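Local structure of C-domain type II peptide synthetase (Streptomyces globisporus, 4ZXW) at residues K240-Q245 against G427-R432; W244-V249 against Q397-E402; S369-V374 against W412-D417. The protein is a condensation-domain protein of the type II peptide synthetase kind. All blocks are in the same frame, centred on the assembly; numbering follows the deposited sequence.

Contact 1: residues K240-Q245 against G427-R432. With GLC (alpha-D-glucopyranose), chain C.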
loop_
_atom_site.group_PDB
_atom_site.type_symbol
_atom_site.label_atom_id
_atom_site.label_comp_id
_atom_site.label_asym_id
_atom_site.label_seq_id
_atom_site.Cartn_x
_atom_site.Cartn_y
_atom_site.Cartn_z
ATOM N N LYS A 240 16.761 12.034 -3.188
ATOM C CA LYS A 240 15.609 11.268 -2.765
ATOM C C LYS A 240 15.781 9.804 -3.157
ATOM O O LYS A 240 16.078 9.488 -4.294
ATOM C CB LYS A 240 14.350 11.848 -3.390
ATOM C CG LYS A 240 13.070 11.141 -3.050
ATOM C CD LYS A 240 12.681 11.435 -1.623
ATOM C CE LYS A 240 11.589 10.485 -1.124
ATOM N NZ LYS A 240 10.249 10.784 -1.725
ATOM N N GLY A 241 15.605 8.920 -2.191
ATOM C CA GLY A 241 15.539 7.504 -2.451
ATOM C C GLY A 241 14.718 6.852 -1.360
ATOM O O GLY A 241 14.563 7.412 -0.243
ATOM N N THR A 242 14.163 5.686 -1.692
ATOM C CA THR A 242 13.357 4.917 -0.755
ATOM C C THR A 242 13.852 3.473 -0.760
ATOM O O THR A 242 13.915 2.829 -1.820
ATOM C CB THR A 242 11.860 4.989 -1.083
ATOM O OG1 THR A 242 11.404 6.349 -0.998
ATOM C CG2 THR A 242 11.044 4.142 -0.079
ATOM N N ALA A 243 14.234 3.003 0.434
ATOM C CA ALA A 243 14.660 1.627 0.679
ATOM C C ALA A 243 13.536 0.864 1.388
ATOM O O ALA A 243 12.709 1.459 2.095
ATOM C CB ALA A 243 15.932 1.575 1.520
ATOM N N TRP A 244 13.535 -0.454 1.214
ATOM C CA TRP A 244 12.467 -1.317 1.714
ATOM C C TRP A 244 13.118 -2.493 2.363
ATOM O O TRP A 244 13.811 -3.249 1.691
ATOM C CB TRP A 244 11.557 -1.790 0.593
ATOM C CG TRP A 244 10.790 -0.669 -0.026
ATOM C CD1 TRP A 244 11.194 0.105 -1.045
ATOM C CD2 TRP A 244 9.486 -0.199 0.343
ATOM N NE1 TRP A 244 10.223 1.035 -1.357
ATOM C CE2 TRP A 244 9.167 0.867 -0.514
ATOM C CE3 TRP A 244 8.568 -0.569 1.319
ATOM C CZ2 TRP A 244 7.967 1.555 -0.437
ATOM C CZ3 TRP A 244 7.382 0.115 1.393
ATOM C CH2 TRP A 244 7.089 1.165 0.516
ATOM N N GLN A 245 12.957 -2.606 3.677
ATOM C CA GLN A 245 13.467 -3.764 4.378
ATOM C C GLN A 245 12.285 -4.709 4.557
ATOM O O GLN A 245 11.236 -4.330 5.106
ATOM C CB GLN A 245 14.109 -3.376 5.704
ATOM C CG GLN A 245 15.529 -2.850 5.522
ATOM C CD GLN A 245 16.285 -2.605 6.824
ATOM O OE1 GLN A 245 16.184 -3.367 7.805
ATOM N NE2 GLN A 245 17.076 -1.534 6.827
ATOM N N GLY A 427 9.636 0.690 4.901
ATOM C CA GLY A 427 10.188 1.545 3.876
ATOM C C GLY A 427 10.505 2.903 4.460
ATOM O O GLY A 427 9.790 3.412 5.334
ATOM N N TYR A 428 11.595 3.477 3.984
ATOM C CA TYR A 428 12.064 4.760 4.455
ATOM C C TYR A 428 12.925 5.425 3.380
ATOM O O TYR A 428 13.390 4.777 2.404
ATOM C CB TYR A 428 12.864 4.583 5.733
ATOM C CG TYR A 428 13.964 3.579 5.525
ATOM C CD1 TYR A 428 13.723 2.226 5.655
ATOM C CD2 TYR A 428 15.233 3.974 5.174
ATOM C CE1 TYR A 428 14.734 1.280 5.436
ATOM C CE2 TYR A 428 16.254 3.040 4.973
ATOM C CZ TYR A 428 15.988 1.691 5.109
ATOM O OH TYR A 428 16.972 0.741 4.908
ATOM N N ASN A 429 13.092 6.730 3.568
ATOM C CA ASN A 429 13.864 7.585 2.689
ATOM C C ASN A 429 15.321 7.533 3.089
ATOM O O ASN A 429 15.693 7.850 4.228
ATOM C CB ASN A 429 13.380 9.039 2.740
ATOM C CG ASN A 429 11.928 9.214 2.331
ATOM O OD1 ASN A 429 11.265 10.137 2.807
ATOM N ND2 ASN A 429 11.425 8.349 1.455
ATOM N N THR A 430 16.136 7.145 2.123
ATOM C CA THR A 430 17.550 6.926 2.342
ATOM C C THR A 430 18.299 8.250 2.465
ATOM O O THR A 430 19.405 8.270 2.970
ATOM C CB THR A 430 18.134 6.055 1.198
ATOM O OG1 THR A 430 17.784 6.605 -0.077
ATOM C CG2 THR A 430 17.582 4.618 1.293
ATOM N N ASN A 431 17.679 9.350 2.036
ATOM C CA ASN A 431 18.204 10.704 2.300
ATOM C C ASN A 431 17.922 11.198 3.714
ATOM O O ASN A 431 18.305 12.300 4.034
ATOM C CB ASN A 431 17.608 11.730 1.330
ATOM C CG ASN A 431 16.109 11.564 1.172
ATOM O OD1 ASN A 431 15.651 10.489 0.804
ATOM N ND2 ASN A 431 15.340 12.599 1.492
ATOM N N ARG A 432 17.228 10.402 4.527
ATOM C CA ARG A 432 16.875 10.793 5.891
ATOM C C ARG A 432 17.244 9.751 6.961
ATOM O O ARG A 432 17.529 10.115 8.101
ATOM C CB ARG A 432 15.369 11.073 5.989
ATOM C CG ARG A 432 14.887 12.280 5.192
ATOM C CD ARG A 432 15.609 13.607 5.529
ATOM N NE ARG A 432 15.351 14.091 6.888
ATOM C CZ ARG A 432 14.218 14.667 7.286
ATOM N NH1 ARG A 432 13.223 14.852 6.436
ATOM N NH2 ARG A 432 14.068 15.035 8.552
HETATM C C1 GLC C . 3.269 -4.480 -1.730
HETATM C C2 GLC C . 3.488 -3.867 -3.109
HETATM C C3 GLC C . 4.606 -2.833 -3.133
HETATM C C4 GLC C . 4.349 -1.810 -2.042
HETATM C C5 GLC C . 4.158 -2.506 -0.684
HETATM C C6 GLC C . 3.856 -1.446 0.386
HETATM O O2 GLC C . 3.833 -4.894 -4.026
HETATM O O3 GLC C . 4.566 -2.185 -4.411
HETATM O O4 GLC C . 5.453 -0.895 -1.991
HETATM O O5 GLC C . 3.098 -3.481 -0.737
HETATM O O6 GLC C . 2.559 -0.902 0.118
#
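Thr242-Trp244 and Gly427-Asn429 pair as antiparallel strands at the border of a five-stranded mixed sheet, where strand 242-249 is outermost in the chain. Ala243 and Tyr428 form the hydrogen-bonded pair. Ala243 N reaches Tyr428 O at 2.8 Å, and Tyr428 N reaches Ala243 O at 3.0 Å. Thr430 N extends the pairing to Gly241 O, at 2.9 Å. On one face, the CB of Ala243 meets CZ of Tyr428 at 3.6 Å and is pressed against CG2 of Thr430 at 3.5 Å. CG of Tyr428 sits between the backbone N and the carbonyl carbon (chi1 54°), and the ring leans across to the partner strand, where Ala243 O lies over one face. Tyr428 OH accepts a bond from Gln245 NE2 at 3.0 Å, with the amide turned 80° from the ring. Asp435 holds the same two ends, through OD1 to the hydroxyl and through O to NE2. On the other face, Gly427 CA sits over the six-membered ring of Trp244 in a CH-pi contact, while glucose O4 lies over the opposite ring face. Asn429 ND2 gives a weak bond to Thr242 OG1 at 3.2 Å, and Asn429 OD1 takes a bond from Gln367 NE2; the Ile406 backbone binds ND2 and OG1. Lys240 NZ turns to Asp405 in a salt bridge. The polar ends thus share partners with neighbouring loops and a helix, which probably limits how they can turn.

Contact 2: residues W244-V249 against Q397-E402. With GLC (alpha-D-glucopyranose), chain C.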
loop_
_atom_site.group_PDB
_atom_site.type_symbol
_atom_site.label_atom_id
_atom_site.label_comp_id
_atom_site.label_asym_id
_atom_site.label_seq_id
_atom_site.Cartn_x
_atom_site.Cartn_y
_atom_site.Cartn_z
ATOM N N TRP A 244 13.535 -0.454 1.214
ATOM C CA TRP A 244 12.467 -1.317 1.714
ATOM C C TRP A 244 13.118 -2.493 2.363
ATOM O O TRP A 244 13.811 -3.249 1.691
ATOM C CB TRP A 244 11.557 -1.790 0.593
ATOM C CG TRP A 244 10.790 -0.669 -0.026
ATOM C CD1 TRP A 244 11.194 0.105 -1.045
ATOM C CD2 TRP A 244 9.486 -0.199 0.343
ATOM N NE1 TRP A 244 10.223 1.035 -1.357
ATOM C CE2 TRP A 244 9.167 0.867 -0.514
ATOM C CE3 TRP A 244 8.568 -0.569 1.319
ATOM C CZ2 TRP A 244 7.967 1.555 -0.437
ATOM C CZ3 TRP A 244 7.382 0.115 1.393
ATOM C CH2 TRP A 244 7.089 1.165 0.516
ATOM N N GLN A 245 12.957 -2.606 3.677
ATOM C CA GLN A 245 13.467 -3.764 4.378
ATOM C C GLN A 245 12.285 -4.709 4.557
ATOM O O GLN A 245 11.236 -4.330 5.106
ATOM C CB GLN A 245 14.109 -3.376 5.704
ATOM C CG GLN A 245 15.529 -2.850 5.522
ATOM C CD GLN A 245 16.285 -2.605 6.824
ATOM O OE1 GLN A 245 16.184 -3.367 7.805
ATOM N NE2 GLN A 245 17.076 -1.534 6.827
ATOM N N ARG A 246 12.442 -5.926 4.048
ATOM C CA ARG A 246 11.306 -6.815 3.910
ATOM C C ARG A 246 11.464 -7.888 4.956
ATOM O O ARG A 246 12.577 -8.203 5.344
ATOM C CB ARG A 246 11.245 -7.382 2.493
ATOM C CG ARG A 246 11.135 -6.241 1.465
ATOM C CD ARG A 246 10.390 -6.639 0.233
ATOM N NE ARG A 246 10.044 -5.470 -0.569
ATOM C CZ ARG A 246 10.795 -4.974 -1.547
ATOM N NH1 ARG A 246 11.942 -5.538 -1.870
ATOM N NH2 ARG A 246 10.401 -3.901 -2.206
ATOM N N PHE A 247 10.353 -8.400 5.454
ATOM C CA PHE A 247 10.388 -9.448 6.464
ATOM C C PHE A 247 9.114 -10.261 6.433
ATOM O O PHE A 247 8.088 -9.808 5.930
ATOM C CB PHE A 247 10.566 -8.875 7.860
ATOM C CG PHE A 247 9.503 -7.896 8.250
ATOM C CD1 PHE A 247 9.593 -6.567 7.854
ATOM C CD2 PHE A 247 8.411 -8.291 8.994
ATOM C CE1 PHE A 247 8.612 -5.638 8.220
ATOM C CE2 PHE A 247 7.438 -7.381 9.339
ATOM C CZ PHE A 247 7.539 -6.043 8.938
ATOM N N ALA A 248 9.204 -11.478 6.960
ATOM C CA ALA A 248 8.039 -12.301 7.204
ATOM C C ALA A 248 7.958 -12.546 8.696
ATOM O O ALA A 248 8.966 -12.828 9.351
ATOM C CB ALA A 248 8.119 -13.622 6.437
ATOM N N VAL A 249 6.759 -12.403 9.237
ATOM C CA VAL A 249 6.533 -12.722 10.609
ATOM C C VAL A 249 6.615 -14.247 10.700
ATOM O O VAL A 249 5.834 -14.953 10.054
ATOM C CB VAL A 249 5.194 -12.172 11.080
ATOM C CG1 VAL A 249 4.920 -12.546 12.510
ATOM C CG2 VAL A 249 5.196 -10.698 10.968
ATOM N N GLN A 397 11.434 -11.808 0.713
ATOM C CA GLN A 397 12.361 -11.633 1.794
ATOM C C GLN A 397 13.587 -10.859 1.362
ATOM O O GLN A 397 14.391 -10.450 2.190
ATOM C CB GLN A 397 12.686 -12.993 2.382
ATOM C CG GLN A 397 11.516 -13.429 3.301
ATOM C CD GLN A 397 11.604 -14.854 3.724
ATOM O OE1 GLN A 397 12.188 -15.161 4.758
ATOM N NE2 GLN A 397 11.027 -15.749 2.925
ATOM N N LEU A 398 13.677 -10.575 0.076
ATOM C CA LEU A 398 14.796 -9.820 -0.441
ATOM C C LEU A 398 14.481 -8.347 -0.277
ATOM O O LEU A 398 13.510 -7.829 -0.820
ATOM C CB LEU A 398 15.039 -10.160 -1.889
ATOM C CG LEU A 398 16.437 -9.982 -2.433
ATOM C CD1 LEU A 398 17.341 -10.979 -1.791
ATOM C CD2 LEU A 398 16.372 -10.207 -3.930
ATOM N N SER A 399 15.304 -7.673 0.492
ATOM C CA SER A 399 15.123 -6.267 0.681
ATOM C C SER A 399 15.700 -5.461 -0.507
ATOM O O SER A 399 16.304 -5.990 -1.450
ATOM C CB SER A 399 15.755 -5.864 1.990
ATOM O OG SER A 399 15.107 -6.530 3.052
ATOM N N GLN A 400 15.504 -4.163 -0.451
ATOM C CA GLN A 400 15.718 -3.341 -1.621
ATOM C C GLN A 400 16.204 -1.952 -1.249
ATOM O O GLN A 400 15.584 -1.257 -0.450
ATOM C CB GLN A 400 14.420 -3.249 -2.403
ATOM C CG GLN A 400 14.498 -2.343 -3.573
ATOM C CD GLN A 400 13.552 -2.736 -4.664
ATOM O OE1 GLN A 400 12.561 -3.459 -4.457
ATOM N NE2 GLN A 400 13.845 -2.266 -5.840
ATOM N N ALA A 401 17.287 -1.546 -1.898
ATOM C CA ALA A 401 17.993 -0.316 -1.598
ATOM C C ALA A 401 17.337 0.900 -2.215
ATOM O O ALA A 401 17.400 1.994 -1.665
ATOM C CB ALA A 401 19.407 -0.419 -2.092
ATOM N N GLU A 402 16.732 0.725 -3.376
ATOM C CA GLU A 402 16.132 1.860 -4.043
ATOM C C GLU A 402 14.929 1.433 -4.852
ATOM O O GLU A 402 15.034 1.111 -6.030
ATOM C CB GLU A 402 17.156 2.576 -4.931
ATOM C CG GLU A 402 16.723 3.978 -5.300
ATOM C CD GLU A 402 17.902 4.929 -5.489
ATOM O OE1 GLU A 402 18.431 5.441 -4.474
ATOM O OE2 GLU A 402 18.304 5.162 -6.648
HETATM C C1 GLC C . 3.269 -4.480 -1.730
HETATM C C2 GLC C . 3.488 -3.867 -3.109
HETATM C C3 GLC C . 4.606 -2.833 -3.133
HETATM C C4 GLC C . 4.349 -1.810 -2.042
HETATM C C5 GLC C . 4.158 -2.506 -0.684
HETATM C C6 GLC C . 3.856 -1.446 0.386
HETATM O O2 GLC C . 3.833 -4.894 -4.026
HETATM O O3 GLC C . 4.566 -2.185 -4.411
HETATM O O4 GLC C . 5.453 -0.895 -1.991
HETATM O O5 GLC C . 3.098 -3.481 -0.737
HETATM O O6 GLC C . 2.559 -0.902 0.118
#
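Trp244 and Gln400 make a single antiparallel, hydrogen-bonded bridge, with Trp244 N to Gln400 O at 2.8 Å and Gln400 N to Trp244 O at 2.9 Å. The segment 397-402 has no regular structure, so this one bridge lays an irregular chain along the outer side of strand 242-249. Ser399 continues the pairing with its side chain. Its hydroxyl is turned beside its own backbone N (chi1 -62°), and Ser399 OG accepts a hydrogen bond from Arg246 N at 2.9 Å, nearly straight at 170°. Arg246 is the main side chain here. From CG to NE it is extended, and it runs beside Gln400 in the same direction. Arg246 NH1 donates to Leu398 O at 3.0 Å, with the oxygen in the guanidinium plane. Arg246 NH2 donates to Gln400 OE1 at 3.2 Å, again in that plane, and NH1 adds a weak bond to the same oxygen. The Gln400 amide is turned 71° from the guanidinium. Trp244 CB lies over one face of the Arg246 guanidinium, 3.6 Å above the plane. Two acceptors at its edge and a carbon over its face together limit rotation of the group. Glu125 forms a salt bridge with Arg246 NH2, which probably offsets the nearby charge of Arg396; the bound fructose also touches Arg246. Helix 110-126, with Glu118, Asn122 and Glu125, packs against both the loop 397-402 and the side chains of Trp244 and Arg246. These two residues belong to strand 242-249, whose neighbour in the sheet is strand 422-429.

Contact 3: residues S369-V374 against W412-D417. With FRU (beta-D-fructofuranose), chain B; GLC (alpha-D-glucopyranose), chain C.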
loop_
_atom_site.group_PDB
_atom_site.type_symbol
_atom_site.label_atom_id
_atom_site.label_comp_id
_atom_site.label_asym_id
_atom_site.label_seq_id
_atom_site.Cartn_x
_atom_site.Cartn_y
_atom_site.Cartn_z
ATOM N N SER A 369 5.484 8.667 10.380
ATOM C CA SER A 369 5.415 7.277 9.926
ATOM C C SER A 369 3.983 6.892 9.817
ATOM O O SER A 369 3.106 7.495 10.441
ATOM C CB SER A 369 6.145 6.330 10.862
ATOM O OG SER A 369 5.441 6.247 12.089
ATOM N N VAL A 370 3.761 5.903 8.973
ATOM C CA VAL A 370 2.444 5.390 8.689
ATOM C C VAL A 370 2.516 3.904 8.979
ATOM O O VAL A 370 3.483 3.243 8.638
ATOM C CB VAL A 370 2.042 5.656 7.206
ATOM C CG1 VAL A 370 0.720 5.052 6.879
ATOM C CG2 VAL A 370 2.042 7.142 6.876
ATOM N N PHE A 371 1.481 3.363 9.577
ATOM C CA PHE A 371 1.440 1.934 9.830
ATOM C C PHE A 371 0.160 1.382 9.208
ATOM O O PHE A 371 -0.937 1.784 9.593
ATOM C CB PHE A 371 1.520 1.667 11.334
ATOM C CG PHE A 371 1.745 0.232 11.683
ATOM C CD1 PHE A 371 0.718 -0.676 11.601
ATOM C CD2 PHE A 371 2.982 -0.198 12.116
ATOM C CE1 PHE A 371 0.915 -2.006 11.954
ATOM C CE2 PHE A 371 3.188 -1.508 12.458
ATOM C CZ PHE A 371 2.147 -2.417 12.378
ATOM N N GLN A 372 0.308 0.496 8.217
ATOM C CA GLN A 372 -0.849 0.001 7.462
ATOM C C GLN A 372 -0.909 -1.508 7.306
ATOM O O GLN A 372 0.085 -2.216 7.319
ATOM C CB GLN A 372 -0.904 0.599 6.037
ATOM C CG GLN A 372 0.106 0.013 5.072
ATOM C CD GLN A 372 -0.031 0.531 3.631
ATOM O OE1 GLN A 372 -0.756 1.494 3.344
ATOM N NE2 GLN A 372 0.683 -0.125 2.714
ATOM N N ALA A 373 -2.123 -1.971 7.094
ATOM C CA ALA A 373 -2.355 -3.298 6.589
ATOM C C ALA A 373 -2.834 -3.150 5.155
ATOM O O ALA A 373 -3.715 -2.342 4.869
ATOM C CB ALA A 373 -3.370 -4.034 7.421
ATOM N N VAL A 374 -2.230 -3.930 4.265
ATOM C CA VAL A 374 -2.621 -3.969 2.862
ATOM C C VAL A 374 -4.037 -4.483 2.697
ATOM O O VAL A 374 -4.369 -5.555 3.192
ATOM C CB VAL A 374 -1.666 -4.843 2.076
ATOM C CG1 VAL A 374 -2.096 -4.899 0.596
ATOM C CG2 VAL A 374 -0.259 -4.322 2.256
ATOM N N TRP A 412 5.369 1.449 7.445
ATOM C CA TRP A 412 5.221 0.048 7.836
ATOM C C TRP A 412 4.041 -0.489 7.076
ATOM O O TRP A 412 2.986 0.115 7.065
ATOM C CB TRP A 412 4.964 -0.103 9.324
ATOM C CG TRP A 412 6.041 0.418 10.190
ATOM C CD1 TRP A 412 6.274 1.723 10.523
ATOM C CD2 TRP A 412 7.008 -0.355 10.888
ATOM N NE1 TRP A 412 7.345 1.810 11.370
ATOM C CE2 TRP A 412 7.809 0.544 11.623
ATOM C CE3 TRP A 412 7.273 -1.720 10.968
ATOM C CZ2 TRP A 412 8.870 0.119 12.421
ATOM C CZ3 TRP A 412 8.327 -2.144 11.763
ATOM C CH2 TRP A 412 9.118 -1.222 12.472
ATOM N N SER A 413 4.206 -1.626 6.432
ATOM C CA SER A 413 3.117 -2.188 5.688
ATOM C C SER A 413 3.131 -3.698 5.897
ATOM O O SER A 413 4.136 -4.348 5.674
ATOM C CB SER A 413 3.244 -1.811 4.212
ATOM O OG SER A 413 2.267 -2.464 3.397
ATOM N N ILE A 414 2.003 -4.227 6.331
ATOM C CA ILE A 414 1.837 -5.655 6.570
ATOM C C ILE A 414 0.712 -6.181 5.702
ATOM O O ILE A 414 -0.335 -5.539 5.599
ATOM C CB ILE A 414 1.497 -5.955 8.046
ATOM C CG1 ILE A 414 2.528 -5.331 8.970
ATOM C CG2 ILE A 414 1.462 -7.460 8.264
ATOM C CD1 ILE A 414 3.924 -5.752 8.671
ATOM N N HIS A 415 0.901 -7.352 5.105
ATOM C CA HIS A 415 -0.224 -8.063 4.508
ATOM C C HIS A 415 -0.473 -9.256 5.391
ATOM O O HIS A 415 0.437 -10.043 5.664
ATOM C CB HIS A 415 0.011 -8.532 3.060
ATOM C CG HIS A 415 -1.109 -9.382 2.544
ATOM N ND1 HIS A 415 -1.066 -10.761 2.557
ATOM C CD2 HIS A 415 -2.346 -9.044 2.096
ATOM C CE1 HIS A 415 -2.218 -11.235 2.102
ATOM N NE2 HIS A 415 -3.014 -10.214 1.829
ATOM N N ILE A 416 -1.711 -9.380 5.843
ATOM C CA ILE A 416 -2.091 -10.493 6.705
ATOM C C ILE A 416 -2.949 -11.458 5.917
ATOM O O ILE A 416 -4.083 -11.149 5.553
ATOM C CB ILE A 416 -2.835 -10.003 7.964
ATOM C CG1 ILE A 416 -1.990 -8.986 8.721
ATOM C CG2 ILE A 416 -3.126 -11.171 8.870
ATOM C CD1 ILE A 416 -2.786 -7.916 9.394
ATOM N N ASP A 417 -2.398 -12.637 5.665
ATOM C CA ASP A 417 -3.095 -13.700 4.938
ATOM C C ASP A 417 -4.188 -14.341 5.805
ATOM O O ASP A 417 -4.095 -14.302 7.033
ATOM C CB ASP A 417 -2.082 -14.755 4.507
ATOM C CG ASP A 417 -2.285 -15.208 3.093
ATOM O OD1 ASP A 417 -2.886 -16.283 2.918
ATOM O OD2 ASP A 417 -1.840 -14.499 2.163
HETATM C C1 FRU B . 4.166 -7.548 -2.032
HETATM C C2 FRU B . 4.361 -6.507 -0.925
HETATM C C3 FRU B . 5.680 -6.605 -0.169
HETATM C C4 FRU B . 5.453 -6.220 1.315
HETATM C C5 FRU B . 3.992 -6.632 1.456
HETATM C C6 FRU B . 3.281 -5.653 2.391
HETATM O O1 FRU B . 4.817 -7.197 -3.246
HETATM O O2 FRU B . 4.451 -5.184 -1.442
HETATM O O3 FRU B . 6.917 -6.449 -0.882
HETATM O O4 FRU B . 6.313 -6.813 2.285
HETATM O O5 FRU B . 3.387 -6.620 0.133
HETATM O O6 FRU B . 3.351 -4.309 1.849
HETATM C C1 GLC C . 3.269 -4.480 -1.730
HETATM C C2 GLC C . 3.488 -3.867 -3.109
HETATM C C3 GLC C . 4.606 -2.833 -3.133
HETATM C C4 GLC C . 4.349 -1.810 -2.042
HETATM C C5 GLC C . 4.158 -2.506 -0.684
HETATM C C6 GLC C . 3.856 -1.446 0.386
HETATM O O2 GLC C . 3.833 -4.894 -4.026
HETATM O O3 GLC C . 4.566 -2.185 -4.411
HETATM O O4 GLC C . 5.453 -0.895 -1.991
HETATM O O5 GLC C . 3.098 -3.481 -0.737
HETATM O O6 GLC C . 2.559 -0.902 0.118
HETATM O O HOH W 1 -3.573 -7.370 5.101
#
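Gln372 and Ser413 meet beside the bound sugars. Gln372 NE2 donates to Ser413 OG at 2.9 Å, nearly straight at 175° and in the plane of its own amide. Ser413 OG in turn donates to fructose O6 at 2.6 Å, so the hydroxyl relays between the glutamine and the sugar. With OG anti to the backbone N (chi1 174°), the hydroxyl of Ser413 lies between Gln372 NE2 and fructose O6. Glucose O6 comes within 3.3 Å of Gln372 NE2. Val374 closes in on the serine with its CG2 branch, 3.3 Å from Ser413 OG. On the opposite face of the sheet, Phe371 and Trp412 pack together. Phe371 CD2 touches Trp412 CB at 3.4 Å. The planes of the Phe371 ring and the five-membered Trp412 ring are 29° apart, but the rings are slid past each other and barely overlap. Ile414 and Ala373 follow along this face.

The backbones hold these side chains in place. The strands run parallel, and bonds from Trp412 N to Val370 O, Gln372 N to Trp412 O, Ile414 N to Gln372 O and Val374 N to Ile414 O set the register. Past the last of these, a water bridges the chains, giving a bond to Val374 O at 2.8 Å and accepting one from Ile416 N at 2.8 Å. Strands 366-373 and 410-416 are neighbours inside the five-stranded sheet. Strand 422-429 flanks 410-416, with Ser425 also bonded to the fructose. The aromatic face is covered by helix 268-284, where Tyr276 meets both Phe371 and Trp412, and by helix 435-454, where Phe441 sets its ring edge-to-face with Trp412. Strand 288-295 borders Val370 and Gln372.

How the contacts relate
Following the chain from the N terminus, the first of these segments is on strand 242-249, where contacts 1 and 2 both start; they share Trp244 and Gln245. Residues 369-374 open contact 3. Residues 397-402 then return to 244-249 and close contact 2. Residues 412-417 close contact 3, so contacts 2 and 3 cross. Residues 427-432 finally close contact 1, and contact 3 is nested within its loop. Contacts 1 and 3 join pairs of strands in the same five-stranded sheet, while contact 2 ties its border strand to the loop after strand 388-392. Phe247 packs on Ile414, linking contacts 2 and 3, and all three touch the bound glucose.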